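PDB 2OZV: hypothetical protein Atu0636 from Agrobacterium tumefaciens, which probably acts as an O-methyltransferase, moving a methyl group from S-adenosylmethionine to an acceptor oxygen. Local coordinates for residues A41-G46 against I153-A158; A50-A55 against P83-F88; I191-P196 against E200-M205. One frame throughout, in Å; residues are numbered along the deposited sequence.

Along the chain, contact 2 is nested inside the loop that contact 1 closes, and contact 3 follows both. Contacts 1 and 2 lie about 19 Å apart, centre to centre, and are joined directly: D42, on strand 38-42 of contact 1, accepts a probable hydrogen bond through OD2 from G51 N (2.9 Å) on helix 49-57 of contact 2. The centre of contact 3 is about 22 Å from that of contact 1 and about 26 Å from that of contact 2, and contact 3 touches neither. It shares the mixed sheet with contact 1 but lies across the chain's centre, in the antiparallel part. The set thus spans the probable cofactor-binding half and the hairpin that reaches the second subunit.

Contact 1 (A41-G46 against I153-A158); sequences ADLGAG and IRTASA
L43 reaches from the end of strand 38-42 to helix 148-159 and meets T155 and A156 through one methyl, CD1. Its CG is anti to the carbonyl carbon (chi1 -64°), and chi2 of -169° sets CD1 anti to CA, which makes this methyl the leading atom toward the helix. L43 CD1 sits in the angle between T155 CG2 and A156 CB, 4.4 Å from each, with A156 N at the same distance. The contact is purely apolar and light, with 92 Å² buried in all.

T155 presents its methyl rather than its hydroxyl. CG2 stands opposite the backbone N across the CA-CB bond and meets the leucine, while OG1 is occupied elsewhere, in a hydrogen bond with V99 O and a weak one with D151 O of its own helix. The leucine is buried on further sides by W152 and I159 of the same helix and by V119 and M121 of strand 116-121; M121 also touches A156. Helix 148-159 is thus joined to a parallel strand at the point where the strand runs into a glycine-rich turn with G44 and G46, an arrangement characteristic of the Rossmann-like methyltransferase fold, whose corresponding loop probably binds S-adenosylmethionine here, as in relatives.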
loop_
_atom_site.group_PDB
_atom_site.type_symbol
_atom_site.label_atom_id
_atom_site.label_comp_id
_atom_site.label_asym_id
_atom_site.label_seq_id
_atom_site.Cartn_x
_atom_site.Cartn_y
_atom_site.Cartn_z
ATOM N N ALA B 41 16.289 11.026 -16.359
ATOM C CA ALA B 41 15.223 11.919 -16.825
ATOM C C ALA B 41 14.317 12.281 -15.657
ATOM O O ALA B 41 13.903 11.388 -14.903
ATOM C CB ALA B 41 14.394 11.259 -17.941
ATOM N N ASP B 42 14.021 13.576 -15.520
ATOM C CA ASP B 42 13.062 14.077 -14.529
ATOM C C ASP B 42 11.854 14.524 -15.333
ATOM O O ASP B 42 11.930 15.512 -16.082
ATOM C CB ASP B 42 13.719 15.231 -13.735
ATOM C CG ASP B 42 12.837 15.817 -12.623
ATOM O OD1 ASP B 42 11.634 15.516 -12.571
ATOM O OD2 ASP B 42 13.390 16.656 -11.857
ATOM N N LEU B 43 10.753 13.774 -15.229
ATOM C CA LEU B 43 9.564 14.023 -16.058
ATOM C C LEU B 43 8.747 15.153 -15.483
ATOM O O LEU B 43 7.796 15.651 -16.088
ATOM C CB LEU B 43 8.712 12.769 -16.250
ATOM C CG LEU B 43 9.329 11.594 -17.003
ATOM C CD1 LEU B 43 8.237 10.579 -17.322
ATOM C CD2 LEU B 43 10.060 12.025 -18.280
ATOM N N GLY B 44 9.146 15.499 -14.261
ATOM C CA GLY B 44 9.051 16.831 -13.707
ATOM C C GLY B 44 7.711 17.463 -13.528
ATOM O O GLY B 44 7.181 18.098 -14.436
ATOM N N ALA B 45 7.136 17.278 -12.353
ATOM C CA ALA B 45 6.125 18.205 -11.931
ATOM C C ALA B 45 6.884 19.038 -10.924
ATOM O O ALA B 45 7.183 18.601 -9.806
ATOM C CB ALA B 45 4.945 17.502 -11.319
ATOM N N GLY B 46 7.258 20.220 -11.380
ATOM C CA GLY B 46 8.125 21.123 -10.639
ATOM C C GLY B 46 9.033 21.852 -11.604
ATOM O O GLY B 46 8.826 21.837 -12.825
ATOM N N ILE B 153 4.012 6.865 -16.848
ATOM C CA ILE B 153 4.728 5.594 -16.705
ATOM C C ILE B 153 4.890 4.865 -18.057
ATOM O O ILE B 153 5.924 4.235 -18.291
ATOM C CB ILE B 153 4.111 4.713 -15.574
ATOM C CG1 ILE B 153 4.403 5.409 -14.227
ATOM C CG2 ILE B 153 4.748 3.315 -15.541
ATOM C CD1 ILE B 153 3.590 4.912 -13.011
ATOM N N ARG B 154 3.920 4.987 -18.964
ATOM C CA ARG B 154 4.122 4.524 -20.335
ATOM C C ARG B 154 5.363 5.194 -20.951
ATOM O O ARG B 154 6.219 4.519 -21.504
ATOM C CB ARG B 154 2.891 4.811 -21.204
ATOM C CG ARG B 154 2.950 4.231 -22.612
ATOM C CD ARG B 154 1.723 4.676 -23.425
ATOM N NE ARG B 154 1.748 6.128 -23.570
ATOM C CZ ARG B 154 0.788 6.963 -23.175
ATOM N NH1 ARG B 154 -0.334 6.496 -22.638
ATOM N NH2 ARG B 154 0.951 8.281 -23.337
ATOM N N THR B 155 5.456 6.519 -20.837
ATOM C CA THR B 155 6.641 7.243 -21.337
ATOM C C THR B 155 7.914 6.795 -20.603
ATOM O O THR B 155 8.939 6.550 -21.240
ATOM C CB THR B 155 6.419 8.758 -21.257
ATOM O OG1 THR B 155 5.368 9.109 -22.174
ATOM C CG2 THR B 155 7.737 9.545 -21.591
ATOM N N ALA B 156 7.850 6.672 -19.274
ATOM C CA ALA B 156 9.036 6.276 -18.487
ATOM C C ALA B 156 9.586 4.953 -19.006
ATOM O O ALA B 156 10.801 4.803 -19.161
ATOM C CB ALA B 156 8.721 6.176 -16.954
ATOM N N SER B 157 8.698 4.000 -19.261
ATOM C CA SER B 157 9.101 2.714 -19.810
ATOM C C SER B 157 9.738 2.881 -21.192
ATOM O O SER B 157 10.793 2.306 -21.450
ATOM C CB SER B 157 7.907 1.751 -19.862
ATOM O OG SER B 157 8.302 0.502 -20.413
ATOM N N ALA B 158 9.127 3.677 -22.072
ATOM C CA ALA B 158 9.643 3.811 -23.448
ATOM C C ALA B 158 11.066 4.385 -23.507
ATOM O O ALA B 158 11.867 3.994 -24.365
ATOM C CB ALA B 158 8.720 4.657 -24.272
#

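Contact 2 (A50-A55 against P83-F88); sequences AGMAVA and PDNAAF
A55 O, a carbonyl of helix 49-57, accepts a hydrogen bond from R91 NH2 and is touched by F88 CB at 3.9 Å. In the Rossmann-like fold this is the helix that follows the first strand and its glycine-rich turn; here the loop between helix 70-80 and strand 92-96 folds against it, chiefly through the ring of F88.

The ring sits between two carbonyl oxygens. M52 O lies over one face, offset toward the rim and 3.8 Å from F88 CE1. N85 O lies over the centre of the opposite face, 3.6 Å above the plane, and also accepts F88 N at 3.2 Å, a bond that closes the turn. The phenyl is put there by a first torsion of 59°, which places CG between the backbone N and the carbonyl carbon and folds the ring back over its own turn.

Apolar contacts along one side of the ring complete the join. The selenomethionine M52 crosses the phenylalanine at about a right angle, with M52 CB 3.7 Å from F88 CE1, and A55 CB approaches F88 CD1 obliquely at 3.9 Å. Both M52 and A55 also rest on I92 of strand 92-96, so the helix, the loop and the edge strand of the sheet share one apolar patch. Beyond the ring, M52 runs on extended (chi2 -179°), which carries its selenium past F88 and near the amide of N85, while the methyl beyond it turns away from the loop. That amide is held from elsewhere, N85 ND2 giving a hydrogen bond to S79 O near the end of helix 70-80. M52 SE reaches the same nitrogen, N85 ND2, only at 4.2 Å, a loose van der Waals approach.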
loop_
_atom_site.group_PDB
_atom_site.type_symbol
_atom_site.label_atom_id
_atom_site.label_comp_id
_atom_site.label_asym_id
_atom_site.label_seq_id
_atom_site.Cartn_x
_atom_site.Cartn_y
_atom_site.Cartn_z
ATOM N N ALA B 50 13.963 18.122 -8.055
ATOM C CA ALA B 50 14.370 16.708 -7.790
ATOM C C ALA B 50 15.631 16.388 -8.614
ATOM O O ALA B 50 16.655 15.906 -8.096
ATOM C CB ALA B 50 13.259 15.724 -8.122
ATOM N N GLY B 51 15.554 16.653 -9.922
ATOM C CA GLY B 51 16.737 16.422 -10.791
ATOM C C GLY B 51 17.961 17.185 -10.317
ATOM O O GLY B 51 19.099 16.678 -10.377
HETATM N N MSE B 52 17.776 18.424 -9.849
HETATM C CA MSE B 52 18.895 19.192 -9.315
HETATM C C MSE B 52 19.482 18.543 -8.069
HETATM O O MSE B 52 20.697 18.514 -7.913
HETATM C CB MSE B 52 18.498 20.650 -9.043
HETATM C CG MSE B 52 18.119 21.335 -10.330
HETATM SE SE MSE B 52 17.625 23.224 -10.041
HETATM C CE MSE B 52 16.483 23.375 -11.646
ATOM N N ALA B 53 18.622 18.037 -7.185
ATOM C CA ALA B 53 19.095 17.377 -5.968
ATOM C C ALA B 53 19.871 16.092 -6.300
ATOM O O ALA B 53 20.864 15.777 -5.621
ATOM C CB ALA B 53 17.952 17.088 -5.012
ATOM N N VAL B 54 19.431 15.365 -7.326
ATOM C CA VAL B 54 20.175 14.188 -7.793
ATOM C C VAL B 54 21.575 14.637 -8.293
ATOM O O VAL B 54 22.600 14.097 -7.871
ATOM C CB VAL B 54 19.456 13.465 -8.947
ATOM C CG1 VAL B 54 20.352 12.332 -9.465
ATOM C CG2 VAL B 54 18.104 12.892 -8.489
ATOM N N ALA B 55 21.610 15.654 -9.155
ATOM C CA ALA B 55 22.900 16.114 -9.729
ATOM C C ALA B 55 23.857 16.640 -8.663
ATOM O O ALA B 55 25.080 16.440 -8.749
ATOM C CB ALA B 55 22.657 17.179 -10.817
ATOM N N PRO B 83 23.503 31.103 -8.238
ATOM C CA PRO B 83 24.903 30.749 -7.995
ATOM C C PRO B 83 25.051 29.532 -7.085
ATOM O O PRO B 83 26.055 28.822 -7.173
ATOM C CB PRO B 83 25.496 32.021 -7.354
ATOM C CG PRO B 83 24.333 32.745 -6.776
ATOM C CD PRO B 83 23.124 32.384 -7.605
ATOM N N ASP B 84 24.044 29.282 -6.252
ATOM C CA ASP B 84 24.024 28.101 -5.400
ATOM C C ASP B 84 23.882 26.794 -6.171
ATOM O O ASP B 84 24.069 25.717 -5.590
ATOM C CB ASP B 84 22.909 28.205 -4.361
ATOM C CG ASP B 84 23.272 29.141 -3.207
ATOM O OD1 ASP B 84 24.303 29.846 -3.289
ATOM O OD2 ASP B 84 22.521 29.162 -2.214
ATOM N N ASN B 85 23.529 26.883 -7.455
ATOM C CA ASN B 85 23.384 25.689 -8.320
ATOM C C ASN B 85 24.531 25.526 -9.315
ATOM O O ASN B 85 24.573 24.554 -10.067
ATOM C CB ASN B 85 22.077 25.739 -9.098
ATOM C CG ASN B 85 20.865 25.765 -8.206
ATOM O OD1 ASN B 85 20.826 25.119 -7.156
ATOM N ND2 ASN B 85 19.845 26.493 -8.635
ATOM N N ALA B 86 25.461 26.472 -9.313
ATOM C CA ALA B 86 26.513 26.520 -10.329
ATOM C C ALA B 86 27.460 25.321 -10.321
ATOM O O ALA B 86 28.047 24.995 -11.351
ATOM C CB ALA B 86 27.309 27.844 -10.236
ATOM N N ALA B 87 27.623 24.675 -9.169
ATOM C CA ALA B 87 28.532 23.532 -9.085
ATOM C C ALA B 87 28.094 22.331 -9.959
ATOM O O ALA B 87 28.942 21.557 -10.420
ATOM C CB ALA B 87 28.709 23.092 -7.643
ATOM N N PHE B 88 26.790 22.190 -10.209
ATOM C CA PHE B 88 26.280 21.006 -10.926
ATOM C C PHE B 88 25.403 21.350 -12.136
ATOM O O PHE B 88 24.994 20.464 -12.868
ATOM C CB PHE B 88 25.490 20.110 -9.975
ATOM C CG PHE B 88 24.312 20.804 -9.343
ATOM C CD1 PHE B 88 23.130 20.971 -10.056
ATOM C CD2 PHE B 88 24.414 21.342 -8.060
ATOM C CE1 PHE B 88 22.035 21.662 -9.492
ATOM C CE2 PHE B 88 23.341 22.027 -7.481
ATOM C CZ PHE B 88 22.140 22.171 -8.202
#

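Contact 3 (I191-P196 against E200-M205); sequences ITLIHP and EDAVRM
A classic beta bulge in the hairpin of strands 186-195 and 204-211 sets V203 and R204 together against I194. I194 O takes V203 N at 2.8 Å, almost in line with its C=O bond, and R204 N weakly at 3.4 Å; in return I194 N bonds R204 O at 2.8 Å, from well above the carbonyl plane. One step on, L193 and M205 form a non-hydrogen-bonded pair. M205 CG, anti to the backbone N (chi1 -177°), carries the selenomethionine chain obliquely across I191, with M205 CG 3.6 Å from I191 CG2.

Toward the turn, P196 packs by CD on V203 CG1, and A202 CB wedges between L193 CD1 and the face of the H195 imidazole, a CH-pi contact 3.9 Å from the ring centroid. This region also meets the second subunit: F219 of that subunit packs on L193 and A202, and N250 of that subunit bonds D201 OD1. The ring itself is fixed in rotation at its edge, where H195 ND1 donates to E200 O at 2.8 Å, nearly straight (165°) and lying in both the imidazole and the carbonyl plane.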
loop_
_atom_site.group_PDB
_atom_site.type_symbol
_atom_site.label_atom_id
_atom_site.label_comp_id
_atom_site.label_asym_id
_atom_site.label_seq_id
_atom_site.Cartn_x
_atom_site.Cartn_y
_atom_site.Cartn_z
ATOM N N ILE B 191 7.511 -0.247 -2.306
ATOM C CA ILE B 191 6.669 0.872 -1.868
ATOM C C ILE B 191 7.069 1.243 -0.455
ATOM O O ILE B 191 7.037 0.387 0.440
ATOM C CB ILE B 191 5.167 0.453 -1.897
ATOM C CG1 ILE B 191 4.758 -0.014 -3.323
ATOM C CG2 ILE B 191 4.293 1.589 -1.366
ATOM C CD1 ILE B 191 3.270 -0.528 -3.418
ATOM N N THR B 192 7.435 2.506 -0.249
ATOM C CA THR B 192 7.823 2.960 1.066
ATOM C C THR B 192 6.869 4.090 1.497
ATOM O O THR B 192 6.877 5.184 0.913
ATOM C CB THR B 192 9.286 3.469 1.063
ATOM O OG1 THR B 192 10.155 2.446 0.572
ATOM C CG2 THR B 192 9.691 3.878 2.491
ATOM N N LEU B 193 6.033 3.814 2.495
ATOM C CA LEU B 193 5.161 4.869 3.016
ATOM C C LEU B 193 5.950 5.841 3.879
ATOM O O LEU B 193 6.903 5.445 4.581
ATOM C CB LEU B 193 4.032 4.256 3.851
ATOM C CG LEU B 193 2.864 3.596 3.053
ATOM C CD1 LEU B 193 2.132 4.612 2.119
ATOM C CD2 LEU B 193 3.206 2.359 2.288
ATOM N N ILE B 194 5.500 7.096 3.864
ATOM C CA ILE B 194 6.132 8.211 4.575
ATOM C C ILE B 194 5.154 8.735 5.622
ATOM O O ILE B 194 4.100 9.261 5.267
ATOM C CB ILE B 194 6.483 9.352 3.576
ATOM C CG1 ILE B 194 7.235 8.814 2.356
ATOM C CG2 ILE B 194 7.273 10.456 4.253
ATOM C CD1 ILE B 194 8.549 8.148 2.692
ATOM N N HIS B 195 5.483 8.577 6.906
ATOM C CA HIS B 195 4.579 8.983 7.988
ATOM C C HIS B 195 5.208 10.187 8.703
ATOM O O HIS B 195 6.412 10.210 8.877
ATOM C CB HIS B 195 4.358 7.836 8.986
ATOM C CG HIS B 195 3.712 6.608 8.379
ATOM N ND1 HIS B 195 2.407 6.261 8.620
ATOM C CD2 HIS B 195 4.186 5.690 7.497
ATOM C CE1 HIS B 195 2.112 5.150 7.954
ATOM N NE2 HIS B 195 3.176 4.779 7.271
ATOM N N PRO B 196 4.404 11.203 9.073
ATOM C CA PRO B 196 5.070 12.401 9.656
ATOM C C PRO B 196 5.687 12.170 11.047
ATOM O O PRO B 196 6.742 12.752 11.377
ATOM C CB PRO B 196 3.955 13.451 9.726
ATOM C CG PRO B 196 2.672 12.733 9.557
ATOM C CD PRO B 196 2.942 11.352 8.964
ATOM N N GLU B 200 0.948 8.133 13.270
ATOM C CA GLU B 200 0.130 8.957 12.381
ATOM C C GLU B 200 0.069 8.361 10.982
ATOM O O GLU B 200 1.012 7.700 10.533
ATOM C CB GLU B 200 0.654 10.393 12.334
ATOM C CG GLU B 200 0.674 11.059 13.710
ATOM C CD GLU B 200 0.913 12.568 13.652
ATOM O OE1 GLU B 200 1.057 13.134 12.554
ATOM O OE2 GLU B 200 0.946 13.196 14.723
ATOM N N ASP B 201 -1.036 8.618 10.287
ATOM C CA ASP B 201 -1.227 8.061 8.925
ATOM C C ASP B 201 -0.158 8.535 7.945
ATOM O O ASP B 201 0.429 9.635 8.106
ATOM C CB ASP B 201 -2.597 8.509 8.359
ATOM C CG ASP B 201 -3.790 8.075 9.222
ATOM O OD1 ASP B 201 -3.698 7.177 10.090
ATOM O OD2 ASP B 201 -4.868 8.689 9.028
ATOM N N ALA B 202 0.071 7.742 6.904
ATOM C CA ALA B 202 1.025 8.119 5.837
ATOM C C ALA B 202 0.568 9.390 5.096
ATOM O O ALA B 202 -0.649 9.579 4.872
ATOM C CB ALA B 202 1.215 6.961 4.849
ATOM N N VAL B 203 1.525 10.247 4.755
ATOM C CA VAL B 203 1.260 11.470 3.982
ATOM C C VAL B 203 1.837 11.413 2.569
ATOM O O VAL B 203 1.351 12.114 1.675
ATOM C CB VAL B 203 1.751 12.757 4.753
ATOM C CG1 VAL B 203 0.911 12.947 5.997
ATOM C CG2 VAL B 203 3.208 12.646 5.092
ATOM N N ARG B 204 2.890 10.612 2.363
ATOM C CA ARG B 204 3.489 10.429 1.050
ATOM C C ARG B 204 3.868 8.965 0.867
ATOM O O ARG B 204 3.832 8.166 1.825
ATOM C CB ARG B 204 4.734 11.321 0.840
ATOM C CG ARG B 204 4.434 12.827 0.778
ATOM C CD ARG B 204 3.780 13.228 -0.537
ATOM N NE ARG B 204 3.603 14.683 -0.609
ATOM C CZ ARG B 204 2.600 15.367 -0.054
ATOM N NH1 ARG B 204 1.637 14.771 0.649
ATOM N NH2 ARG B 204 2.555 16.709 -0.203
HETATM N N MSE B 205 4.259 8.634 -0.347
HETATM C CA MSE B 205 4.594 7.276 -0.711
HETATM C C MSE B 205 5.665 7.316 -1.784
HETATM O O MSE B 205 5.481 8.011 -2.798
HETATM C CB MSE B 205 3.352 6.543 -1.231
HETATM C CG MSE B 205 3.650 5.120 -1.548
HETATM SE SE MSE B 205 1.926 4.337 -2.161
HETATM C CE MSE B 205 1.682 5.252 -3.791
#